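Local coordinates for histidine kinase (Synechocystis sp., PDB 5DFY), which probably senses light through a phycocyanobilin held in this GAF domain and, as a whole protein, passes phosphate from ATP to a protein histidine as a two-component sensor kinase, at residues A[59-62]-A[63-67]; A[184-187]-A[188-192]; A[195-198]-A[199-203]. All blocks are in the same frame, centred on the assembly; numbering follows the deposited sequence. Where two conformers were deposited one is given.

Interaction 1: A[59-62]-A[63-67]; sequences SDEV and RHLLS
Val62 and Leu66 lie side by side one turn apart near the C-terminal end of helix 50-66, the first helix of this bilin-binding GAF domain, with Val62 CG1 3.8 Å from Leu66 CD1. Branched carbon suits this buried face, where Val62 is directed at strand 70-76 and helix 179-203. A partly exposed flank of the helix carries Arg63 instead, long and flexible. It starts with CG anti to the backbone N (chi1 -174°), and its CB rests 3.6 Å from Ser59 O, the carbonyl that accepts the Arg63 N-H. The chain stays extended to CD and then bends at chi3 (64°). That turn lets NE hydrogen-bond Ser88 OG on strand 82-89 and leaves NE and NH2 on one edge of the guanidinium. There a water lying in the guanidinium plane accepts from NH2 and donates to Asp60 OD1. Asp60 OD1 and Arg63 NH2 remain 4.7 Å apart and form no direct salt bridge; the water and Ser88 OG, which also bonds Asp60 OD1, bridge them, and the opposite charges probably still attract. On the outer side Glu61 offers its methylene to Leu65, and Glu61 CG sits 3.7 Å from Leu65 CD1.

Interaction 2: A[184-187]-A[188-192]; sequences LLHQ and IANQL
Leu184 and Ile188 meet one turn apart on helix 179-203, the long C-terminal helix that packs with helix 50-66 against the antiparallel sheet of the GAF domain. The tight part is formed by Ile188, Leu185 and Ala189, with Leu184 at its border. Ile188 directs its longer branch back along the helix: CG1 is anti to the carbonyl carbon (chi1 -69°), which brings CD1 to 3.9 Å from Leu184 CG and puts CG1 3.4 Å from Leu184 O. Its CG2 turns to Val62 of helix 50-66, and Ile188 also meets Thr58 there. Leu185 fills the neighbouring place against strands 150-158 and 161-170, its CD1 4.4 Å from Ile188 CB, and Ala189 is small enough to let the helix lie close to Val154 and Leu166. Aliphatic side chains suit this face because the backbone polar groups are already paired in helical bonds, such as Ile188 N to Leu184 O at 2.9 Å.

The other side is polar and partly exposed. Here Gln187, its chain bent after CG, brings its amide round to Asn190, three residues on. The two amide planes stand 70° apart, and the His186 ring is turned almost perpendicular to the Asn190 amide, with CD2 3.6 Å from ND2. Phe205 of the second subunit covers Leu184 as well as Gln187, and Leu201 of that subunit packs on Asn190. The bond between the two amides is poorly aligned with the oxygen lone pairs and so probably modest: Asn190 ND2 donates to Gln187 OE1 over 3.0 Å, coming from above the carbonyl plane at a C=O...N angle of 102°.

Interaction 3: A[195-198]-A[199-203]; sequences AVYQ and AQLLA
Leu201 lies across one face of the Tyr197 ring, an i to i+4 CH-pi contact on the C-terminal part of helix 179-203, beside Val158 of strand 150-158 in the GAF domain. Leu201 CG stands over the ring centre, 4.2 Å from the centroid and 7° off the normal, while CD2 reaches outward to 3.9 Å from Tyr197 CZ. The ring's edge has a different neighbour: Gln200 OE1 lies in the ring plane, 3.5 Å from Tyr197 CD1, with the amide turned 78° from the ring. An aromatic side chain suits this position because its face accepts a leucine while its weakly positive C-H rim can meet an oxygen.

Torsions set up the pair. The Tyr197 ring swings away from its own N-H to lie beside its carbonyl carbon (chi1 -167°), whereas Leu201 keeps CG on the N side and so leans back over the preceding turn. The helical bond from Leu201 N to Tyr197 O, 2.9 Å long, fixes their spacing. Gln200 NE2 passes 3.8 Å from Val196 CG1; Val196 in turn packs on Val158 and on Phe55 of helix 50-66, anchoring this flank to the domain.

On another flank Gln198 lays OE1 3.5 Å from Leu202 CG, yet the same oxygen accepts a hydrogen bond from Gln191 of the second subunit. That subunit also packs its Val194 on Tyr197 and its Gln187 on Leu201. The chemistry thus implies an interface of mixed character, in which aliphatic and aromatic side chains supply packing while glutamine amides supply directional bonds between the subunits.

How the interactions relate
Interactions 1 and 2 belong to different helices but meet each other: Val62 CG2 lies 3.7 Å from both Leu185 CD1 and Ile188 CG2, joining helix 50-66 to helix 179-203. Each is partly buried; both turn a buried aliphatic face to each other and keep most polar groups outside. Interaction 3 continues the helix of interaction 2, their centres about 17 Å apart, but is a surface contact away from the bilin. Their outer chemistry differs accordingly. Interaction 1 has charged residues on its outer side and does not touch the second subunit, whereas interactions 2 and 3 present neutral amides and hydrophobic side chains to that subunit, where Gln191 and Gln198 bond across the dimer.

Interaction 1: A[59-62]-A[63-67]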
# COMPACT_ATOMS: atom_id res chain seq x y z
N SER A 59 10.40 15.37 3.82
CA SER A 59 10.89 16.43 2.95
C SER A 59 12.26 16.90 3.42
O SER A 59 13.17 17.11 2.63
CB SER A 59 9.92 17.62 2.93
OG SER A 59 8.65 17.25 2.40
N ASP A 60 12.39 17.07 4.74
CA ASP A 60 13.67 17.48 5.32
C ASP A 60 14.73 16.39 5.12
O ASP A 60 15.90 16.69 4.88
CB ASP A 60 13.55 17.77 6.83
CG ASP A 60 12.77 19.04 7.14
OD1 ASP A 60 12.50 19.87 6.23
OD2 ASP A 60 12.44 19.23 8.33
N GLU A 61 14.33 15.12 5.22
CA GLU A 61 15.24 14.02 5.00
C GLU A 61 15.78 14.03 3.56
O GLU A 61 16.99 13.90 3.34
CB GLU A 61 14.55 12.69 5.33
CG GLU A 61 15.38 11.44 5.01
CD GLU A 61 14.61 10.13 5.24
OE1 GLU A 61 13.39 10.06 4.94
OE2 GLU A 61 15.23 9.16 5.72
N VAL A 62 14.89 14.22 2.58
CA VAL A 62 15.31 14.29 1.19
C VAL A 62 16.31 15.43 0.99
O VAL A 62 17.35 15.25 0.36
CB VAL A 62 14.11 14.48 0.25
CG1 VAL A 62 14.58 14.73 -1.17
CG2 VAL A 62 13.20 13.26 0.34
N ARG A 63 15.99 16.59 1.54
CA ARG A 63 16.81 17.77 1.28
C ARG A 63 18.19 17.54 1.89
O ARG A 63 19.20 17.90 1.29
CB ARG A 63 16.17 19.03 1.85
CG ARG A 63 16.97 20.29 1.44
CD ARG A 63 16.15 21.57 1.58
NE ARG A 63 15.77 21.87 2.96
CZ ARG A 63 16.55 22.49 3.85
NH1 ARG A 63 17.79 22.84 3.53
NH2 ARG A 63 16.09 22.74 5.06
N HIS A 64 18.19 16.92 3.07
CA HIS A 64 19.41 16.55 3.77
C HIS A 64 20.23 15.51 2.99
O HIS A 64 21.43 15.70 2.75
CB HIS A 64 19.04 16.05 5.17
CG HIS A 64 20.21 15.74 6.04
ND1 HIS A 64 20.38 14.52 6.66
CD2 HIS A 64 21.26 16.50 6.41
CE1 HIS A 64 21.49 14.54 7.37
NE2 HIS A 64 22.05 15.73 7.23
N LEU A 65 19.59 14.43 2.56
CA LEU A 65 20.32 13.35 1.89
C LEU A 65 20.83 13.70 0.52
O LEU A 65 21.92 13.27 0.13
CB LEU A 65 19.46 12.09 1.78
CG LEU A 65 19.11 11.43 3.11
CD1 LEU A 65 18.15 10.27 2.87
CD2 LEU A 65 20.36 10.93 3.81
N LEU A 66 20.03 14.46 -0.25
CA LEU A 66 20.41 14.82 -1.60
C LEU A 66 21.15 16.15 -1.69
O LEU A 66 21.67 16.48 -2.74
CB LEU A 66 19.18 14.91 -2.50
CG LEU A 66 18.45 13.60 -2.77
CD1 LEU A 66 17.29 13.82 -3.72
CD2 LEU A 66 19.42 12.56 -3.32
N SER A 67 21.19 16.90 -0.61
CA SER A 67 21.80 18.23 -0.66
C SER A 67 21.23 19.04 -1.82
O SER A 67 21.96 19.71 -2.55
CB SER A 67 23.31 18.12 -0.81
OG SER A 67 23.88 17.53 0.34
O HOH W 1 13.56 22.52 6.52

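Interaction 2: A[184-187]-A[188-192]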
# COMPACT_ATOMS: atom_id res chain seq x y z
N LEU A 184 17.10 6.07 -4.83
CA LEU A 184 16.88 6.40 -3.44
C LEU A 184 15.59 7.20 -3.26
O LEU A 184 14.77 6.89 -2.41
CB LEU A 184 18.07 7.20 -2.88
CG LEU A 184 17.86 7.76 -1.47
CD1 LEU A 184 17.70 6.66 -0.43
CD2 LEU A 184 19.03 8.65 -1.14
N LEU A 185 15.39 8.23 -4.07
CA LEU A 185 14.20 9.06 -3.91
C LEU A 185 12.95 8.24 -4.19
O LEU A 185 11.92 8.40 -3.53
CB LEU A 185 14.26 10.30 -4.79
CG LEU A 185 13.18 11.33 -4.47
CD1 LEU A 185 13.29 11.81 -3.05
CD2 LEU A 185 13.28 12.49 -5.43
N HIS A 186 13.05 7.34 -5.16
CA HIS A 186 11.94 6.43 -5.49
C HIS A 186 11.51 5.65 -4.24
O HIS A 186 10.32 5.53 -3.95
CB HIS A 186 12.36 5.47 -6.61
CG HIS A 186 11.23 4.60 -7.10
ND1 HIS A 186 10.55 4.84 -8.26
CD2 HIS A 186 10.69 3.48 -6.56
CE1 HIS A 186 9.60 3.93 -8.41
NE2 HIS A 186 9.67 3.09 -7.40
N GLN A 187 12.48 5.14 -3.48
CA GLN A 187 12.15 4.39 -2.26
C GLN A 187 11.67 5.29 -1.11
O GLN A 187 10.80 4.89 -0.34
CB GLN A 187 13.33 3.55 -1.80
CG GLN A 187 13.69 2.41 -2.74
CD GLN A 187 12.50 1.55 -3.11
OE1 GLN A 187 11.63 1.27 -2.27
NE2 GLN A 187 12.41 1.17 -4.37
N ILE A 188 12.26 6.48 -0.97
CA ILE A 188 11.77 7.41 0.05
C ILE A 188 10.30 7.72 -0.21
O ILE A 188 9.47 7.79 0.72
CB ILE A 188 12.62 8.71 0.07
CG1 ILE A 188 14.01 8.38 0.59
CG2 ILE A 188 11.97 9.78 0.95
CD1 ILE A 188 14.98 9.50 0.51
N ALA A 189 9.93 7.87 -1.48
CA ALA A 189 8.54 8.13 -1.80
C ALA A 189 7.65 6.90 -1.52
O ALA A 189 6.56 7.05 -1.01
CB ALA A 189 8.39 8.56 -3.27
N ASN A 190 8.14 5.70 -1.82
CA ASN A 190 7.40 4.49 -1.46
C ASN A 190 7.12 4.46 0.05
O ASN A 190 6.02 4.16 0.48
CB ASN A 190 8.18 3.22 -1.81
CG ASN A 190 8.21 2.92 -3.30
OD1 ASN A 190 7.41 3.43 -4.09
ND2 ASN A 190 9.14 2.05 -3.69
N GLN A 191 8.13 4.80 0.84
CA GLN A 191 8.00 4.78 2.30
C GLN A 191 7.03 5.85 2.78
O GLN A 191 6.25 5.63 3.69
CB GLN A 191 9.37 4.99 2.96
CG GLN A 191 9.29 5.07 4.49
CD GLN A 191 8.63 3.83 5.10
OE1 GLN A 191 7.53 3.89 5.68
NE2 GLN A 191 9.31 2.70 4.95
N LEU A 192 7.08 7.01 2.14
CA LEU A 192 6.14 8.08 2.46
C LEU A 192 4.70 7.62 2.22
O LEU A 192 3.80 7.86 3.03
CB LEU A 192 6.42 9.33 1.63
CG LEU A 192 5.37 10.43 1.70
CD1 LEU A 192 5.22 10.97 3.12
CD2 LEU A 192 5.78 11.55 0.74

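Interaction 3: A[195-198]-A[199-203]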
# COMPACT_ATOMS: atom_id res chain seq x y z
N ALA A 195 3.56 5.34 4.88
CA ALA A 195 3.29 6.08 6.11
C ALA A 195 1.95 6.79 6.04
O ALA A 195 1.21 6.83 7.01
CB ALA A 195 4.40 7.09 6.39
N VAL A 196 1.64 7.39 4.89
CA VAL A 196 0.36 8.05 4.72
C VAL A 196 -0.78 7.04 4.84
O VAL A 196 -1.75 7.28 5.54
CB VAL A 196 0.29 8.81 3.37
CG1 VAL A 196 -1.09 9.32 3.10
CG2 VAL A 196 1.28 9.98 3.40
N TYR A 197 -0.65 5.88 4.19
CA TYR A 197 -1.75 4.93 4.23
C TYR A 197 -1.94 4.38 5.64
O TYR A 197 -3.06 4.24 6.10
CB TYR A 197 -1.53 3.79 3.22
CG TYR A 197 -2.76 2.94 2.98
CD1 TYR A 197 -4.01 3.52 2.82
CD2 TYR A 197 -2.65 1.59 2.86
CE1 TYR A 197 -5.13 2.75 2.61
CE2 TYR A 197 -3.76 0.81 2.64
CZ TYR A 197 -4.99 1.39 2.50
OH TYR A 197 -6.10 0.61 2.29
N GLN A 198 -0.82 4.08 6.32
CA GLN A 198 -0.87 3.60 7.70
C GLN A 198 -1.61 4.61 8.59
O GLN A 198 -2.45 4.23 9.41
CB GLN A 198 0.55 3.34 8.20
CG GLN A 198 0.63 2.92 9.66
CD GLN A 198 -0.06 1.60 9.92
OE1 GLN A 198 -1.24 1.54 10.32
NE2 GLN A 198 0.67 0.51 9.70
N ALA A 199 -1.31 5.89 8.39
CA ALA A 199 -1.95 6.94 9.19
C ALA A 199 -3.43 6.98 8.91
O ALA A 199 -4.24 7.16 9.82
CB ALA A 199 -1.31 8.29 8.90
N GLN A 200 -3.82 6.80 7.65
CA GLN A 200 -5.23 6.81 7.29
C GLN A 200 -5.95 5.64 7.94
O GLN A 200 -7.05 5.78 8.46
CB GLN A 200 -5.42 6.77 5.77
CG GLN A 200 -4.89 7.99 5.02
CD GLN A 200 -5.04 7.84 3.52
OE1 GLN A 200 -5.34 6.76 3.02
NE2 GLN A 200 -4.86 8.94 2.79
N LEU A 201 -5.34 4.46 7.88
CA LEU A 201 -5.96 3.26 8.43
C LEU A 201 -6.24 3.45 9.92
O LEU A 201 -7.27 3.03 10.42
CB LEU A 201 -5.08 2.03 8.23
CG LEU A 201 -4.91 1.52 6.81
CD1 LEU A 201 -4.00 0.30 6.79
CD2 LEU A 201 -6.25 1.19 6.18
N LEU A 202 -5.30 4.07 10.63
CA LEU A 202 -5.48 4.28 12.06
C LEU A 202 -6.46 5.41 12.36
O LEU A 202 -7.29 5.30 13.26
CB LEU A 202 -4.13 4.56 12.73
CG LEU A 202 -3.13 3.39 12.65
CD1 LEU A 202 -1.82 3.78 13.30
CD2 LEU A 202 -3.68 2.08 13.27
N ALA A 203 -6.38 6.49 11.59
CA ALA A 203 -7.22 7.65 11.87
C ALA A 203 -8.70 7.40 11.61
O ALA A 203 -9.56 7.93 12.31
CB ALA A 203 -6.76 8.84 11.05